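Long-range contacts in putative sensory box/GGDEF family protein (Vibrio parahaemolyticus RIMD 2210633, PDB 2P7J), which probably makes cyclic di-GMP from two GTP molecules through its GGDEF domain, the part described here being its Cache-type sensor region: residues B[130-135]-B[254-259]; B[149-154]-B[169-174]; B[244-249]-B[264-269]. One frame throughout, in Å; residues are numbered along the deposited sequence.

Contact 1 of 3, residues B[130-135]-B[254-259]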
loop_
_atom_site.group_PDB
_atom_site.type_symbol
_atom_site.label_atom_id
_atom_site.label_comp_id
_atom_site.label_asym_id
_atom_site.label_seq_id
_atom_site.Cartn_x
_atom_site.Cartn_y
_atom_site.Cartn_z
ATOM N N ILE B 130 -16.757 -11.461 -21.901
ATOM C CA ILE B 130 -15.943 -11.271 -20.699
ATOM C C ILE B 130 -14.595 -12.007 -20.828
ATOM O O ILE B 130 -14.544 -13.228 -21.010
ATOM C CB ILE B 130 -16.686 -11.763 -19.443
ATOM C CG1 ILE B 130 -18.020 -11.014 -19.261
ATOM C CG2 ILE B 130 -15.783 -11.621 -18.205
ATOM C CD1 ILE B 130 -18.998 -11.666 -18.198
ATOM N N SER B 131 -13.500 -11.264 -20.755
ATOM C CA SER B 131 -12.176 -11.875 -20.782
ATOM C C SER B 131 -11.247 -11.119 -19.814
ATOM O O SER B 131 -11.706 -10.341 -18.965
ATOM C CB SER B 131 -11.638 -11.888 -22.213
ATOM O OG SER B 131 -10.374 -12.520 -22.318
ATOM N N ALA B 132 -9.950 -11.367 -19.929
ATOM C CA ALA B 132 -8.967 -10.684 -19.112
ATOM C C ALA B 132 -7.616 -10.682 -19.780
ATOM O O ALA B 132 -7.221 -11.595 -20.490
ATOM C CB ALA B 132 -8.865 -11.302 -17.700
ATOM N N TRP B 133 -6.927 -9.589 -19.549
ATOM C CA TRP B 133 -5.527 -9.428 -19.870
ATOM C C TRP B 133 -4.694 -10.061 -18.726
ATOM O O TRP B 133 -5.051 -9.907 -17.537
ATOM C CB TRP B 133 -5.272 -7.908 -19.948
ATOM C CG TRP B 133 -3.934 -7.551 -20.440
ATOM C CD1 TRP B 133 -2.994 -6.787 -19.794
ATOM C CD2 TRP B 133 -3.352 -7.949 -21.682
ATOM N NE1 TRP B 133 -1.866 -6.680 -20.579
ATOM C CE2 TRP B 133 -2.061 -7.384 -21.738
ATOM C CE3 TRP B 133 -3.804 -8.714 -22.760
ATOM C CZ2 TRP B 133 -1.212 -7.579 -22.823
ATOM C CZ3 TRP B 133 -2.968 -8.902 -23.832
ATOM C CH2 TRP B 133 -1.689 -8.339 -23.863
ATOM N N GLY B 134 -3.607 -10.745 -19.064
ATOM C CA GLY B 134 -2.597 -11.174 -18.070
ATOM C C GLY B 134 -2.384 -10.258 -16.858
ATOM O O GLY B 134 -2.753 -9.082 -16.873
ATOM N N ILE B 135 -1.827 -10.791 -15.778
ATOM C CA ILE B 135 -1.652 -10.006 -14.576
ATOM C C ILE B 135 -0.569 -8.963 -14.841
ATOM O O ILE B 135 0.442 -9.245 -15.468
ATOM C CB ILE B 135 -1.312 -10.909 -13.368
ATOM C CG1 ILE B 135 -2.542 -11.756 -12.996
ATOM C CG2 ILE B 135 -0.791 -10.062 -12.148
ATOM C CD1 ILE B 135 -2.247 -13.020 -12.221
ATOM N N LYS B 254 -5.798 -22.032 -15.447
ATOM C CA LYS B 254 -6.230 -20.947 -16.285
ATOM C C LYS B 254 -7.026 -20.096 -15.332
ATOM O O LYS B 254 -7.972 -20.581 -14.726
ATOM C CB LYS B 254 -7.119 -21.482 -17.412
ATOM C CG LYS B 254 -7.524 -20.453 -18.497
ATOM C CD LYS B 254 -8.774 -20.922 -19.231
ATOM C CE LYS B 254 -9.102 -20.044 -20.429
ATOM N NZ LYS B 254 -9.240 -18.612 -20.055
ATOM N N PHE B 255 -6.615 -18.844 -15.147
ATOM C CA PHE B 255 -7.350 -17.967 -14.268
ATOM C C PHE B 255 -7.816 -16.739 -15.069
ATOM O O PHE B 255 -7.144 -15.700 -15.112
ATOM C CB PHE B 255 -6.521 -17.620 -13.011
ATOM C CG PHE B 255 -7.262 -16.765 -11.981
ATOM C CD1 PHE B 255 -8.528 -17.126 -11.521
ATOM C CD2 PHE B 255 -6.662 -15.637 -11.452
ATOM C CE1 PHE B 255 -9.204 -16.334 -10.583
ATOM C CE2 PHE B 255 -7.312 -14.850 -10.519
ATOM C CZ PHE B 255 -8.595 -15.202 -10.075
ATOM N N VAL B 256 -8.976 -16.907 -15.704
ATOM C CA VAL B 256 -9.659 -15.906 -16.540
ATOM C C VAL B 256 -8.902 -15.572 -17.827
ATOM O O VAL B 256 -9.443 -15.801 -18.902
ATOM C CB VAL B 256 -10.088 -14.580 -15.800
ATOM C CG1 VAL B 256 -11.094 -13.806 -16.669
ATOM C CG2 VAL B 256 -10.664 -14.862 -14.359
ATOM N N SER B 257 -7.680 -15.046 -17.727
ATOM C CA SER B 257 -6.878 -14.801 -18.923
ATOM C C SER B 257 -6.458 -16.125 -19.543
ATOM O O SER B 257 -6.478 -17.159 -18.881
ATOM C CB SER B 257 -5.639 -13.945 -18.631
ATOM O OG SER B 257 -4.723 -14.648 -17.816
ATOM N N ASN B 258 -6.072 -16.081 -20.815
ATOM C CA ASN B 258 -5.699 -17.299 -21.549
ATOM C C ASN B 258 -4.260 -17.797 -21.277
ATOM O O ASN B 258 -3.908 -18.899 -21.632
ATOM C CB ASN B 258 -5.989 -17.125 -23.052
ATOM C CG ASN B 258 -7.477 -16.891 -23.338
ATOM O OD1 ASN B 258 -7.861 -15.847 -23.880
ATOM N ND2 ASN B 258 -8.320 -17.847 -22.948
ATOM N N GLU B 259 -3.461 -16.980 -20.617
ATOM C CA GLU B 259 -2.134 -17.346 -20.157
ATOM C C GLU B 259 -2.202 -18.407 -19.027
ATOM O O GLU B 259 -2.944 -18.236 -18.047
ATOM C CB GLU B 259 -1.424 -16.083 -19.610
ATOM C CG GLU B 259 -1.389 -14.838 -20.567
ATOM C CD GLU B 259 -0.427 -14.999 -21.766
ATOM O OE1 GLU B 259 -0.323 -14.032 -22.568
ATOM O OE2 GLU B 259 0.233 -16.071 -21.912
HETATM O O HOH W 1 -6.085 -13.178 -22.241
HETATM O O HOH W 2 -2.789 -13.878 -16.080
#

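Contact 2 of 3, residues B[149-154]-B[169-174]. With SO4 (sulfate ion), chain E.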
loop_
_atom_site.group_PDB
_atom_site.type_symbol
_atom_site.label_atom_id
_atom_site.label_comp_id
_atom_site.label_asym_id
_atom_site.label_seq_id
_atom_site.Cartn_x
_atom_site.Cartn_y
_atom_site.Cartn_z
ATOM N N SER B 149 1.132 -2.912 -7.249
ATOM C CA SER B 149 -0.172 -3.597 -7.280
ATOM C C SER B 149 -0.384 -4.467 -8.502
ATOM O O SER B 149 -0.867 -3.975 -9.537
ATOM C CB SER B 149 -1.338 -2.595 -7.243
ATOM O OG SER B 149 -1.130 -1.593 -6.275
ATOM N N PRO B 150 -0.047 -5.761 -8.398
ATOM C CA PRO B 150 -0.365 -6.634 -9.533
ATOM C C PRO B 150 -1.884 -6.797 -9.634
ATOM O O PRO B 150 -2.565 -7.040 -8.623
ATOM C CB PRO B 150 0.318 -7.950 -9.185
ATOM C CG PRO B 150 0.454 -7.928 -7.650
ATOM C CD PRO B 150 0.600 -6.474 -7.278
ATOM N N SER B 151 -2.416 -6.650 -10.843
ATOM C CA SER B 151 -3.845 -6.734 -11.010
ATOM C C SER B 151 -4.259 -7.575 -12.250
ATOM O O SER B 151 -3.574 -7.568 -13.285
ATOM C CB SER B 151 -4.408 -5.308 -10.995
ATOM O OG SER B 151 -5.762 -5.258 -11.350
ATOM N N LEU B 152 -5.355 -8.337 -12.113
ATOM C CA LEU B 152 -5.960 -9.080 -13.253
ATOM C C LEU B 152 -7.172 -8.240 -13.676
ATOM O O LEU B 152 -8.160 -8.086 -12.910
ATOM C CB LEU B 152 -6.432 -10.471 -12.829
ATOM C CG LEU B 152 -7.149 -11.311 -13.900
ATOM C CD1 LEU B 152 -6.219 -11.692 -15.056
ATOM C CD2 LEU B 152 -7.786 -12.549 -13.303
ATOM N N ARG B 153 -7.083 -7.648 -14.862
ATOM C CA ARG B 153 -8.139 -6.737 -15.298
ATOM C C ARG B 153 -9.176 -7.523 -16.069
ATOM O O ARG B 153 -8.876 -8.099 -17.102
ATOM C CB ARG B 153 -7.557 -5.603 -16.138
ATOM C CG ARG B 153 -6.726 -4.653 -15.323
ATOM C CD ARG B 153 -5.811 -3.865 -16.201
ATOM N NE ARG B 153 -4.880 -3.100 -15.376
ATOM C CZ ARG B 153 -3.735 -3.585 -14.877
ATOM N NH1 ARG B 153 -3.367 -4.833 -15.108
ATOM N NH2 ARG B 153 -2.958 -2.817 -14.132
ATOM N N ILE B 154 -10.385 -7.564 -15.525
ATOM C CA ILE B 154 -11.545 -8.174 -16.168
ATOM C C ILE B 154 -12.072 -7.128 -17.104
ATOM O O ILE B 154 -12.188 -5.966 -16.722
ATOM C CB ILE B 154 -12.619 -8.597 -15.125
ATOM C CG1 ILE B 154 -11.957 -9.360 -13.954
ATOM C CG2 ILE B 154 -13.757 -9.419 -15.782
ATOM C CD1 ILE B 154 -11.117 -10.668 -14.380
ATOM N N VAL B 169 -14.398 -2.433 -16.736
ATOM C CA VAL B 169 -13.089 -2.927 -16.318
ATOM C C VAL B 169 -13.066 -3.147 -14.804
ATOM O O VAL B 169 -13.365 -2.252 -14.001
ATOM C CB VAL B 169 -11.910 -1.992 -16.784
ATOM C CG1 VAL B 169 -10.493 -2.599 -16.433
ATOM C CG2 VAL B 169 -12.032 -1.669 -18.281
ATOM N N LEU B 170 -12.687 -4.347 -14.408
ATOM C CA LEU B 170 -12.594 -4.673 -12.979
ATOM C C LEU B 170 -11.183 -5.121 -12.714
ATOM O O LEU B 170 -10.679 -6.041 -13.386
ATOM C CB LEU B 170 -13.593 -5.763 -12.607
ATOM C CG LEU B 170 -15.076 -5.411 -12.871
ATOM C CD1 LEU B 170 -15.524 -6.085 -14.123
ATOM C CD2 LEU B 170 -15.914 -5.933 -11.731
ATOM N N ASN B 171 -10.548 -4.438 -11.763
ATOM C CA ASN B 171 -9.161 -4.726 -11.377
ATOM C C ASN B 171 -9.162 -5.642 -10.177
ATOM O O ASN B 171 -9.362 -5.217 -9.029
ATOM C CB ASN B 171 -8.363 -3.451 -11.036
ATOM C CG ASN B 171 -7.921 -2.695 -12.260
ATOM O OD1 ASN B 171 -6.788 -2.238 -12.331
ATOM N ND2 ASN B 171 -8.815 -2.525 -13.214
ATOM N N VAL B 172 -8.960 -6.913 -10.441
ATOM C CA VAL B 172 -8.835 -7.850 -9.382
ATOM C C VAL B 172 -7.412 -8.016 -8.874
ATOM O O VAL B 172 -6.457 -7.979 -9.651
ATOM C CB VAL B 172 -9.224 -9.279 -9.909
ATOM C CG1 VAL B 172 -8.716 -10.432 -8.938
ATOM C CG2 VAL B 172 -10.740 -9.400 -10.209
ATOM N N ASP B 173 -7.208 -8.095 -7.570
ATOM C CA ASP B 173 -6.304 -7.269 -6.816
ATOM C C ASP B 173 -5.521 -8.572 -6.443
ATOM O O ASP B 173 -5.988 -9.372 -5.640
ATOM C CB ASP B 173 -6.912 -6.668 -5.566
ATOM C CG ASP B 173 -5.853 -6.235 -4.530
ATOM O OD1 ASP B 173 -4.662 -6.633 -4.583
ATOM O OD2 ASP B 173 -6.257 -5.508 -3.601
ATOM N N ILE B 174 -4.430 -8.858 -7.143
ATOM C CA ILE B 174 -3.737 -10.132 -7.006
ATOM C C ILE B 174 -2.997 -10.281 -5.664
ATOM O O ILE B 174 -3.004 -11.357 -5.058
ATOM C CB ILE B 174 -2.839 -10.434 -8.231
ATOM C CG1 ILE B 174 -3.705 -10.701 -9.474
ATOM C CG2 ILE B 174 -1.907 -11.613 -7.977
ATOM C CD1 ILE B 174 -4.753 -11.857 -9.330
HETATM S S SO4 E . -4.531 0.548 -14.253
HETATM O O1 SO4 E . -4.746 1.108 -12.911
HETATM O O2 SO4 E . -3.113 0.187 -14.440
HETATM O O3 SO4 E . -5.376 -0.672 -14.419
HETATM O O4 SO4 E . -4.961 1.549 -15.274
HETATM O O HOH W 3 -2.351 -6.098 -6.043
#

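Contact 3 of 3, residues B[244-249]-B[264-269]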
loop_
_atom_site.group_PDB
_atom_site.type_symbol
_atom_site.label_atom_id
_atom_site.label_comp_id
_atom_site.label_asym_id
_atom_site.label_seq_id
_atom_site.Cartn_x
_atom_site.Cartn_y
_atom_site.Cartn_z
ATOM N N GLY B 244 18.506 -32.746 -4.885
ATOM C CA GLY B 244 17.732 -32.503 -3.679
ATOM C C GLY B 244 18.322 -31.454 -2.741
ATOM O O GLY B 244 18.926 -31.773 -1.710
ATOM N N GLU B 245 18.155 -30.195 -3.120
ATOM C CA GLU B 245 18.297 -29.075 -2.196
ATOM C C GLU B 245 16.912 -28.470 -1.945
ATOM O O GLU B 245 16.634 -27.963 -0.847
ATOM C CB GLU B 245 19.244 -28.003 -2.751
ATOM C CG GLU B 245 20.722 -28.368 -2.670
ATOM C CD GLU B 245 21.173 -28.744 -1.250
ATOM O OE1 GLU B 245 20.825 -28.018 -0.279
ATOM O OE2 GLU B 245 21.885 -29.765 -1.114
ATOM N N HIS B 246 16.062 -28.520 -2.974
ATOM C CA HIS B 246 14.693 -28.023 -2.903
ATOM C C HIS B 246 13.704 -29.084 -3.357
ATOM O O HIS B 246 13.957 -29.813 -4.320
ATOM C CB HIS B 246 14.536 -26.774 -3.764
ATOM C CG HIS B 246 15.023 -25.519 -3.105
ATOM N ND1 HIS B 246 16.363 -25.244 -2.918
ATOM C CD2 HIS B 246 14.351 -24.464 -2.588
ATOM C CE1 HIS B 246 16.491 -24.076 -2.311
ATOM N NE2 HIS B 246 15.285 -23.581 -2.104
ATOM N N LEU B 247 12.586 -29.195 -2.649
ATOM C CA LEU B 247 11.447 -29.896 -3.229
ATOM C C LEU B 247 10.495 -28.871 -3.879
ATOM O O LEU B 247 10.099 -27.884 -3.249
ATOM C CB LEU B 247 10.724 -30.762 -2.211
ATOM C CG LEU B 247 9.298 -31.138 -2.618
ATOM C CD1 LEU B 247 9.275 -32.363 -3.513
ATOM C CD2 LEU B 247 8.466 -31.371 -1.395
ATOM N N ILE B 248 10.173 -29.105 -5.150
ATOM C CA ILE B 248 9.325 -28.201 -5.919
ATOM C C ILE B 248 8.105 -28.973 -6.355
ATOM O O ILE B 248 8.235 -29.957 -7.073
ATOM C CB ILE B 248 10.019 -27.682 -7.228
ATOM C CG1 ILE B 248 11.413 -27.058 -6.952
ATOM C CG2 ILE B 248 9.060 -26.804 -8.059
ATOM C CD1 ILE B 248 11.443 -25.795 -6.189
ATOM N N ALA B 249 6.922 -28.538 -5.920
ATOM C CA ALA B 249 5.692 -29.096 -6.453
ATOM C C ALA B 249 4.997 -28.001 -7.264
ATOM O O ALA B 249 4.997 -26.845 -6.860
ATOM C CB ALA B 249 4.797 -29.648 -5.340
ATOM N N ILE B 264 3.275 -22.764 -7.390
ATOM C CA ILE B 264 4.530 -23.355 -6.933
ATOM C C ILE B 264 4.606 -23.457 -5.413
ATOM O O ILE B 264 4.458 -22.463 -4.704
ATOM C CB ILE B 264 5.775 -22.503 -7.426
ATOM C CG1 ILE B 264 5.777 -22.333 -8.959
ATOM C CG2 ILE B 264 7.124 -23.100 -6.917
ATOM C CD1 ILE B 264 5.871 -23.638 -9.800
ATOM N N ILE B 265 4.869 -24.656 -4.927
ATOM C CA ILE B 265 5.352 -24.871 -3.555
ATOM C C ILE B 265 6.845 -25.305 -3.601
ATOM O O ILE B 265 7.204 -26.360 -4.151
ATOM C CB ILE B 265 4.488 -25.895 -2.813
ATOM C CG1 ILE B 265 3.064 -25.359 -2.631
ATOM C CG2 ILE B 265 5.130 -26.294 -1.451
ATOM C CD1 ILE B 265 2.054 -26.463 -2.230
ATOM N N ASP B 266 7.692 -24.452 -3.034
ATOM C CA ASP B 266 9.122 -24.572 -3.111
ATOM C C ASP B 266 9.661 -24.628 -1.686
ATOM O O ASP B 266 9.656 -23.627 -0.988
ATOM C CB ASP B 266 9.708 -23.363 -3.846
ATOM C CG ASP B 266 11.242 -23.372 -3.888
ATOM O OD1 ASP B 266 11.866 -24.265 -3.252
ATOM O OD2 ASP B 266 11.825 -22.475 -4.557
ATOM N N LEU B 267 10.132 -25.803 -1.283
ATOM C CA LEU B 267 10.607 -26.050 0.068
ATOM C C LEU B 267 12.106 -26.349 0.086
ATOM O O LEU B 267 12.565 -27.248 -0.603
ATOM C CB LEU B 267 9.857 -27.254 0.658
ATOM C CG LEU B 267 8.346 -27.070 0.839
ATOM C CD1 LEU B 267 7.722 -28.421 1.008
ATOM C CD2 LEU B 267 8.050 -26.167 2.020
ATOM N N SER B 268 12.862 -25.593 0.881
ATOM C CA SER B 268 14.269 -25.939 1.134
ATOM C C SER B 268 14.356 -27.261 1.875
ATOM O O SER B 268 13.370 -27.731 2.456
ATOM C CB SER B 268 14.983 -24.859 1.950
ATOM O OG SER B 268 14.411 -24.734 3.244
ATOM N N ASN B 269 15.538 -27.868 1.827
ATOM C CA ASN B 269 15.877 -29.007 2.691
ATOM C C ASN B 269 15.585 -28.719 4.172
ATOM O O ASN B 269 15.008 -29.547 4.881
ATOM C CB ASN B 269 17.356 -29.385 2.504
ATOM C CG ASN B 269 17.567 -30.464 1.437
ATOM O OD1 ASN B 269 16.642 -31.217 1.083
ATOM N ND2 ASN B 269 18.808 -30.560 0.938
#

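Contact 1 of 3, residues B[130-135]-B[254-259]
Ala132 O is the polar centre of this contact, where a strand edge meets the tip of a hairpin without a single direct hydrogen bond. Water 1 donates to Ala132 O at 2.6 Å and itself accepts from Asn258 N, bridging the two backbones. The same oxygen meets Ser257 from another direction: Ser257 CB lies 3.4 Å from Ala132 O, and the CA-H of Ser257 adds a bent C-H...O contact. Beside this polar patch the methyl of Ala132 packs on one branch of Val256, with Ala132 CB to Val256 CG1 at 3.5 Å. That branch stands anti to the backbone N (chi1 -165°), which leaves CG2 to face the Phe255 ring instead. Ser257 OG binds water 2 at 2.7 Å, and the water accepts only weakly from Ile135 N, a second solvent bridge further along the strand. Ser131 OG is hydrogen-bonded to Tyr121 OH, while Leu152 of strand 150-160 backs both Ala132 and Val256. What presents Val256 and Ser257 to the strand is a tight bond from Ser257 N to Phe255 O, 2.7 Å, round a Val256 with positive phi (67°): a classic gamma-turn at the end of a beta hairpin.

Contact 2 of 3, residues B[149-154]-B[169-174]
Arg153 and Asn171 face each other as a non-hydrogen-bonded pair, and their side chains cross obliquely, the guanidinium and amide planes standing 76° apart. The arginine runs extended from CG to NE, so its aliphatic part passes Asn171 and its charged head arrives beyond the sheet at a sulfate ion. The ion sits at the edge of the guanidinium: Arg153 NE reaches SO4 O3 at 2.7 Å in a nearly straight bond (165°), and Arg153 NH2 reaches SO4 O2 at 3.0 Å. Ser151 CB lies over one face of the group, and Arg153 NH1 bonds to Glu136 O, so the head is held from the protein side as well. Lys113, Arg116, Tyr118, Arg83 and the backbone N of Arg139 complete the ion's shell. The sulfate probably came from the crystallisation liquor, but the site is consistent with an anion-binding pocket in this sensor domain.

These strands form the hairpin 150-160/163-173 in the central part of an antiparallel sheet of the Cache fold. Four backbone bonds join Leu152 with Val172 and Ile154 with Leu170, the shortest running from Ile154 N to Leu170 O at 2.6 Å.

On the other face, Ile154 turns CG1 away from its carbonyl carbon (chi1 -47°), bringing Ile154 CG1 to Val172 CG2 at 3.9 Å, while Leu170 packs beside Ile154 CB. Helix 11-45 covers this side through Ile37, Ser41 and Leu44. At the far end Ile174 N donates to Pro150 O at 3.0 Å, tilted from the carbonyl plane, and water 3 also donates to Pro150 O and to Asp173 OD1. Asp173 is the N-cap of helix 174-181, its OD1 taking Tyr176 N, while Ile174 brings CD1 within 4.1 Å of Leu152 CB.

Contact 3 of 3, residues B[244-249]-B[264-269]
Strands 246-249 and 264-268 run antiparallel, 169° between their directions and 4.6 Å between axes at closest approach, with Leu247-Leu267 and Ala249-Ile265 as the hydrogen-bonded pairs and the bond from Leu267 N to Leu247 O the straightest of their four at 175°.

Leu247 and Leu267 lie side by side and point the same way, meeting through Leu247 CD2 and Leu267 CD1 at 3.9 Å. With Ala249 and Ile265 they form the apolar face, on which Thr15, Ala19 and Leu23 of helix 11-45 rest. This is a beta hairpin, strands 246-254 and 260-268, of the second antiparallel sheet in the chain; two sheets along one long N-terminal helix are consistent with a double-Cache sensor.

The other face is mixed. Ile248 runs alongside Asp266, its CD1 3.3 Å from Asp266 CG, and the carboxylate finds a polar partner in Tyr226 OH through OD2. Next to it the His246 ring lies with one face over the backbone of Ser268, whose CA is 4.2 Å from the ring centroid in a CH-pi contact.

Where the hairpin runs into helix 269-274, Asn269 binds twice. Its backbone N donates to Glu245 O, and Asn269 ND2 donates to Gly244 O at 2.9 Å, the oxygen sitting 22° out of the amide plane. Asn269 OD1 is taken by Tyr242 OH, which fixes the amide's rotation. Ser268 is the helix N-cap, its side chain capping a backbone N of the first turn, and Gln271 OE1 accepts from Ser268 N, consistent with a capping box.

How the contacts relate
Contact 2 is the core case, with every touching residue buried; contacts 1 and 3 are only partly buried, and contact 3 lies farthest out, its centre about 24 Å from the centre of the chain. Contacts 1 and 2 share one sheet, since strands 131-140 and 150-160 are neighbours, and Leu152 touches both Ala132 and Phe255. Contacts 1 and 3 draw on one hairpin instead: 254-259 is its turn, 244-249 and 264-269 its far ends; the centres of contacts 1 and 3 are about 28 Å apart. The hairpin thus links the two sheets. Chemistry follows place: paired backbones in contacts 2 and 3, water bridges in contact 1, an anion site only in contact 2.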